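Local coordinates for pectinesterase A (Erwinia chrysanthemi, PDB 2NTP), which hydrolyses the methyl esters of pectin, releasing methanol and leaving polygalacturonate, and probably catalyses the first step in maceration and soft-rotting of plant tissue, at residues 201-213 against 237-249. Residues are numbered along the deposited sequence; the frame is centred on the assembly and turned at random.
Sequences GNVSGYLTAPSTN and KSYGLGRPWHPTT. With ADA (alpha-D-galactopyranuronic acid), chain C; ADA (alpha-D-galactopyranuronic acid), chain B; ADA (alpha-D-galactopyranuronic acid), chain D; ADA (alpha-D-galactopyranuronic acid), chain E.
Arg243 lies along the ring of Tyr206. From CB the chain leaves with CG between the backbone N and the carbonyl carbon (chi1 58°), then runs extended to NE. CG skirts the ring at 4.0 Å from Tyr206 CG; CD makes a CH-pi contact over the ring, 3.5 Å from its centroid. NE passes above Tyr206 CD1 at 3.4 Å, CZ lies 3.5 Å from Tyr206 CE1, and the guanidinium stacks flat on the same face, planes 6° apart. NE also forms a salt bridge with Asp175, the nucleophile. NH2 donates a hydrogen bond to O5 of the chain B galacturonate at 3.0 Å; NH1 donates to the same O5 and, weakly, to O6B. Tyr206 OH hydrogen-bonds O3 of the chain E sugar at 2.8 Å, in the ring plane. The backbones pair in parallel, as adjacent coils of the right-handed pectinesterase beta-helix: Gly240 N bonds Gly205 O, and Leu207 N bonds Gly240 O at 2.9 Å. At the corner, Thr208 OG1 donates to Leu241 O on a lone pair. Trp245 N continues the pairing by bonding Pro210 O. Its indole NE1 donates to O6B of the chain C sugar at 3.0 Å.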
loop_
_atom_site.group_PDB
_atom_site.type_symbol
_atom_site.label_atom_id
_atom_site.label_comp_id
_atom_site.label_asym_id
_atom_site.label_seq_id
_atom_site.Cartn_x
_atom_site.Cartn_y
_atom_site.Cartn_z
ATOM N N GLY A 201 17.357 7.555 17.875
ATOM C CA GLY A 201 16.793 6.737 18.947
ATOM C C GLY A 201 15.282 6.569 18.928
ATOM O O GLY A 201 14.737 5.751 19.677
ATOM N N ASN A 202 14.599 7.351 18.093
ATOM C CA ASN A 202 13.153 7.218 17.918
ATOM C C ASN A 202 12.821 6.422 16.655
ATOM O O ASN A 202 13.679 6.228 15.798
ATOM C CB ASN A 202 12.475 8.592 17.891
ATOM C CG ASN A 202 12.475 9.279 19.252
ATOM O OD1 ASN A 202 12.678 8.642 20.289
ATOM N ND2 ASN A 202 12.235 10.583 19.251
ATOM N N VAL A 203 11.576 5.961 16.553
ATOM C CA VAL A 203 11.154 5.112 15.435
ATOM C C VAL A 203 10.889 5.939 14.170
ATOM O O VAL A 203 10.184 6.948 14.220
ATOM C CB VAL A 203 9.911 4.263 15.812
ATOM C CG1 VAL A 203 9.399 3.459 14.615
ATOM C CG2 VAL A 203 10.248 3.326 16.963
ATOM N N SER A 204 11.456 5.492 13.047
ATOM C CA SER A 204 11.245 6.139 11.749
ATOM C C SER A 204 9.967 5.682 11.042
ATOM O O SER A 204 9.353 6.458 10.316
ATOM C CB SER A 204 12.455 5.931 10.830
ATOM O OG SER A 204 13.499 6.842 11.140
ATOM N N GLY A 205 9.572 4.424 11.234
ATOM C CA GLY A 205 8.328 3.956 10.620
ATOM C C GLY A 205 7.983 2.505 10.853
ATOM O O GLY A 205 8.604 1.832 11.679
ATOM N N TYR A 206 6.969 2.044 10.123
ATOM C CA TYR A 206 6.435 0.683 10.241
ATOM C C TYR A 206 6.032 0.240 8.844
ATOM O O TYR A 206 5.314 0.956 8.137
ATOM C CB TYR A 206 5.212 0.641 11.178
ATOM C CG TYR A 206 5.380 1.496 12.417
ATOM C CD1 TYR A 206 5.022 2.845 12.402
ATOM C CD2 TYR A 206 5.935 0.972 13.587
ATOM C CE1 TYR A 206 5.200 3.650 13.520
ATOM C CE2 TYR A 206 6.115 1.777 14.723
ATOM C CZ TYR A 206 5.736 3.116 14.671
ATOM O OH TYR A 206 5.904 3.942 15.759
ATOM N N LEU A 207 6.496 -0.933 8.438
ATOM C CA LEU A 207 6.197 -1.434 7.094
ATOM C C LEU A 207 4.705 -1.660 6.917
ATOM O O LEU A 207 4.132 -1.314 5.887
ATOM C CB LEU A 207 6.930 -2.748 6.816
ATOM C CG LEU A 207 8.355 -2.671 6.266
ATOM C CD1 LEU A 207 9.311 -2.004 7.233
ATOM C CD2 LEU A 207 8.837 -4.070 5.916
ATOM N N THR A 208 4.080 -2.255 7.928
ATOM C CA THR A 208 2.678 -2.633 7.811
ATOM C C THR A 208 1.842 -2.167 8.989
ATOM O O THR A 208 2.341 -2.021 10.101
ATOM C CB THR A 208 2.494 -4.160 7.639
ATOM O OG1 THR A 208 2.863 -4.842 8.848
ATOM C CG2 THR A 208 3.341 -4.685 6.474
ATOM N N ALA A 209 0.562 -1.939 8.718
ATOM C CA ALA A 209 -0.416 -1.668 9.768
ATOM C C ALA A 209 -1.714 -2.365 9.372
ATOM O O ALA A 209 -2.642 -1.726 8.866
ATOM C CB ALA A 209 -0.622 -0.168 9.959
ATOM N N PRO A 210 -1.768 -3.696 9.572
ATOM C CA PRO A 210 -2.952 -4.458 9.174
ATOM C C PRO A 210 -4.128 -4.218 10.114
ATOM O O PRO A 210 -3.936 -4.062 11.328
ATOM C CB PRO A 210 -2.474 -5.908 9.271
ATOM C CG PRO A 210 -1.450 -5.880 10.360
ATOM C CD PRO A 210 -0.741 -4.560 10.190
ATOM N N SER A 211 -5.326 -4.168 9.536
ATOM C CA SER A 211 -6.572 -4.020 10.292
ATOM C C SER A 211 -7.495 -5.209 10.036
ATOM O O SER A 211 -8.717 -5.117 10.211
ATOM C CB SER A 211 -7.264 -2.725 9.893
ATOM O OG SER A 211 -7.419 -2.662 8.485
ATOM N N THR A 212 -6.887 -6.323 9.639
ATOM C CA THR A 212 -7.586 -7.542 9.246
ATOM C C THR A 212 -8.594 -7.946 10.322
ATOM O O THR A 212 -8.223 -8.082 11.485
ATOM C CB THR A 212 -6.586 -8.715 9.079
ATOM O OG1 THR A 212 -5.322 -8.228 8.604
ATOM C CG2 THR A 212 -7.135 -9.774 8.121
ATOM N N ASN A 213 -9.857 -8.128 9.937
ATOM C CA ASN A 213 -10.857 -8.636 10.880
ATOM C C ASN A 213 -10.444 -10.013 11.399
ATOM O O ASN A 213 -9.920 -10.833 10.648
ATOM C CB ASN A 213 -12.238 -8.712 10.233
ATOM C CG ASN A 213 -13.307 -9.214 11.195
ATOM O OD1 ASN A 213 -13.666 -10.393 11.175
ATOM N ND2 ASN A 213 -13.803 -8.329 12.055
ATOM N N LYS A 237 17.693 -0.557 13.559
ATOM C CA LYS A 237 16.595 -0.688 14.531
ATOM C C LYS A 237 15.674 0.538 14.586
ATOM O O LYS A 237 15.275 0.984 15.668
ATOM C CB LYS A 237 17.145 -1.047 15.919
ATOM C CG LYS A 237 17.887 -2.372 15.931
ATOM C CD LYS A 237 18.249 -2.815 17.340
ATOM C CE LYS A 237 19.076 -4.095 17.309
ATOM N NZ LYS A 237 18.336 -5.263 16.739
ATOM N N SER A 238 15.339 1.062 13.408
ATOM C CA SER A 238 14.500 2.262 13.272
ATOM C C SER A 238 13.103 1.957 12.730
ATOM O O SER A 238 12.214 2.808 12.801
ATOM C CB SER A 238 15.181 3.300 12.369
ATOM O OG SER A 238 15.423 2.769 11.078
ATOM N N TYR A 239 12.918 0.750 12.194
ATOM C CA TYR A 239 11.658 0.359 11.547
ATOM C C TYR A 239 11.005 -0.886 12.138
ATOM O O TYR A 239 11.667 -1.897 12.375
ATOM C CB TYR A 239 11.874 0.152 10.045
ATOM C CG TYR A 239 11.625 1.397 9.233
ATOM C CD1 TYR A 239 12.615 2.374 9.090
ATOM C CD2 TYR A 239 10.392 1.610 8.620
ATOM C CE1 TYR A 239 12.382 3.523 8.348
ATOM C CE2 TYR A 239 10.151 2.754 7.881
ATOM C CZ TYR A 239 11.145 3.709 7.750
ATOM O OH TYR A 239 10.894 4.841 7.017
ATOM N N GLY A 240 9.700 -0.805 12.371
ATOM C CA GLY A 240 8.933 -1.972 12.781
ATOM C C GLY A 240 8.395 -2.722 11.578
ATOM O O GLY A 240 8.081 -2.122 10.543
ATOM N N LEU A 241 8.283 -4.040 11.718
ATOM C CA LEU A 241 7.668 -4.874 10.685
ATOM C C LEU A 241 6.173 -4.607 10.573
ATOM O O LEU A 241 5.591 -4.729 9.496
ATOM C CB LEU A 241 7.900 -6.356 10.977
ATOM C CG LEU A 241 9.332 -6.884 10.845
ATOM C CD1 LEU A 241 9.405 -8.304 11.368
ATOM C CD2 LEU A 241 9.813 -6.803 9.399
ATOM N N GLY A 242 5.564 -4.232 11.692
ATOM C CA GLY A 242 4.133 -3.978 11.723
ATOM C C GLY A 242 3.688 -3.495 13.086
ATOM O O GLY A 242 4.361 -3.734 14.088
ATOM N N ARG A 243 2.562 -2.789 13.101
ATOM C CA ARG A 243 1.842 -2.455 14.330
ATOM C C ARG A 243 0.339 -2.630 14.058
ATOM O O ARG A 243 -0.095 -2.528 12.908
ATOM C CB ARG A 243 2.196 -1.047 14.827
ATOM C CG ARG A 243 1.916 0.088 13.845
ATOM C CD ARG A 243 2.291 1.442 14.447
ATOM N NE ARG A 243 1.870 2.541 13.583
ATOM C CZ ARG A 243 1.766 3.814 13.966
ATOM N NH1 ARG A 243 2.059 4.168 15.214
ATOM N NH2 ARG A 243 1.367 4.734 13.100
ATOM N N PRO A 244 -0.459 -2.925 15.100
ATOM C CA PRO A 244 -1.849 -3.304 14.841
ATOM C C PRO A 244 -2.789 -2.114 14.686
ATOM O O PRO A 244 -3.060 -1.409 15.658
ATOM C CB PRO A 244 -2.236 -4.122 16.089
ATOM C CG PRO A 244 -1.057 -4.030 17.039
ATOM C CD PRO A 244 -0.140 -2.965 16.537
ATOM N N TRP A 245 -3.288 -1.903 13.467
ATOM C CA TRP A 245 -4.233 -0.821 13.221
ATOM C C TRP A 245 -5.661 -1.262 13.510
ATOM O O TRP A 245 -6.185 -2.175 12.870
ATOM C CB TRP A 245 -4.110 -0.294 11.786
ATOM C CG TRP A 245 -4.999 0.884 11.511
ATOM C CD1 TRP A 245 -5.277 1.919 12.362
ATOM C CD2 TRP A 245 -5.703 1.163 10.294
ATOM N NE1 TRP A 245 -6.125 2.815 11.757
ATOM C CE2 TRP A 245 -6.407 2.375 10.488
ATOM C CE3 TRP A 245 -5.821 0.500 9.062
ATOM C CZ2 TRP A 245 -7.210 2.948 9.490
ATOM C CZ3 TRP A 245 -6.627 1.061 8.072
ATOM C CH2 TRP A 245 -7.310 2.279 8.293
ATOM N N HIS A 246 -6.271 -0.611 14.493
ATOM C CA HIS A 246 -7.678 -0.817 14.810
ATOM C C HIS A 246 -8.422 0.448 14.401
ATOM O O HIS A 246 -8.489 1.397 15.181
ATOM C CB HIS A 246 -7.840 -1.094 16.311
ATOM C CG HIS A 246 -7.272 -2.410 16.749
ATOM N ND1 HIS A 246 -8.057 -3.432 17.242
ATOM C CD2 HIS A 246 -6.000 -2.879 16.751
ATOM C CE1 HIS A 246 -7.293 -4.468 17.542
ATOM N NE2 HIS A 246 -6.040 -4.159 17.252
ATOM N N PRO A 247 -8.955 0.483 13.159
ATOM C CA PRO A 247 -9.472 1.727 12.593
ATOM C C PRO A 247 -10.629 2.292 13.397
ATOM O O PRO A 247 -11.443 1.532 13.927
ATOM C CB PRO A 247 -9.961 1.308 11.200
ATOM C CG PRO A 247 -9.230 0.067 10.890
ATOM C CD PRO A 247 -9.106 -0.637 12.213
ATOM N N THR A 248 -10.669 3.618 13.506
ATOM C CA THR A 248 -11.851 4.291 14.033
ATOM C C THR A 248 -13.017 3.885 13.140
ATOM O O THR A 248 -12.956 4.027 11.907
ATOM C CB THR A 248 -11.668 5.810 14.051
ATOM O OG1 THR A 248 -10.518 6.135 14.841
ATOM C CG2 THR A 248 -12.897 6.501 14.636
ATOM N N THR A 249 -14.059 3.352 13.773
ATOM C CA THR A 249 -15.176 2.726 13.079
ATOM C C THR A 249 -16.473 3.122 13.778
ATOM O O THR A 249 -16.513 3.199 15.001
ATOM C CB THR A 249 -15.012 1.187 13.076
ATOM O OG1 THR A 249 -13.772 0.838 12.431
ATOM C CG2 THR A 249 -16.161 0.495 12.345
HETATM C C1 ADA C . -5.026 5.830 10.244
HETATM C C2 ADA C . -5.589 6.542 9.007
HETATM C C3 ADA C . -6.414 7.749 9.441
HETATM C C4 ADA C . -7.503 7.324 10.426
HETATM C C5 ADA C . -6.867 6.610 11.621
HETATM C C6 ADA C . -7.923 6.135 12.575
HETATM O O2 ADA C . -4.529 6.981 8.148
HETATM O O3 ADA C . -6.975 8.414 8.302
HETATM O O4 ADA C . -8.436 6.435 9.799
HETATM O O5 ADA C . -6.067 5.497 11.179
HETATM O O6B ADA C . -7.987 4.913 12.845
HETATM O O6A ADA C . -8.699 6.991 13.065
HETATM C C1 ADA B . 2.962 7.974 13.872
HETATM C C2 ADA B . 2.440 8.832 12.719
HETATM C C3 ADA B . 1.331 9.766 13.198
HETATM C C4 ADA B . 0.278 9.015 14.021
HETATM C C5 ADA B . 0.921 8.155 15.108
HETATM C C6 ADA B . -0.132 7.346 15.815
HETATM O O2 ADA B . 3.512 9.615 12.193
HETATM O O3 ADA B . 0.715 10.414 12.077
HETATM O O4 ADA B . -0.503 8.156 13.182
HETATM O O5 ADA B . 1.881 7.280 14.503
HETATM O O6B ADA B . 0.086 6.135 16.022
HETATM O O6A ADA B . -1.191 7.911 16.170
HETATM C C1 ADA D . -9.834 6.776 9.730
HETATM C C2 ADA D . -10.716 5.538 9.561
HETATM C C3 ADA D . -10.494 4.893 8.191
HETATM C C4 ADA D . -10.639 5.924 7.066
HETATM C C5 ADA D . -9.723 7.115 7.343
HETATM C C6 ADA D . -9.860 8.186 6.294
HETATM O O2 ADA D . -10.393 4.610 10.599
HETATM O O3 ADA D . -11.393 3.787 8.003
HETATM O O4 ADA D . -11.989 6.405 6.989
HETATM O O5 ADA D . -10.028 7.673 8.631
HETATM O O6B ADA D . -9.886 7.857 5.088
HETATM O O6A ADA D . -9.939 9.371 6.674
HETATM C C1 ADA E . 4.706 9.771 18.096
HETATM C C2 ADA E . 4.267 8.343 17.745
HETATM C C3 ADA E . 5.137 7.772 16.623
HETATM C C4 ADA E . 5.128 8.707 15.413
HETATM C C5 ADA E . 5.515 10.138 15.816
HETATM C C6 ADA E . 5.366 11.075 14.646
HETATM O O1 ADA E . 5.997 9.769 18.729
HETATM O O2 ADA E . 4.326 7.496 18.901
HETATM O O3 ADA E . 4.680 6.469 16.241
HETATM O O4 ADA E . 3.840 8.678 14.776
HETATM O O5 ADA E . 4.719 10.606 16.923
HETATM O O6B ADA E . 4.283 11.687 14.493
HETATM O O6A ADA E . 6.332 11.208 13.859
HETATM O O HOH W 1 14.641 3.596 17.231
#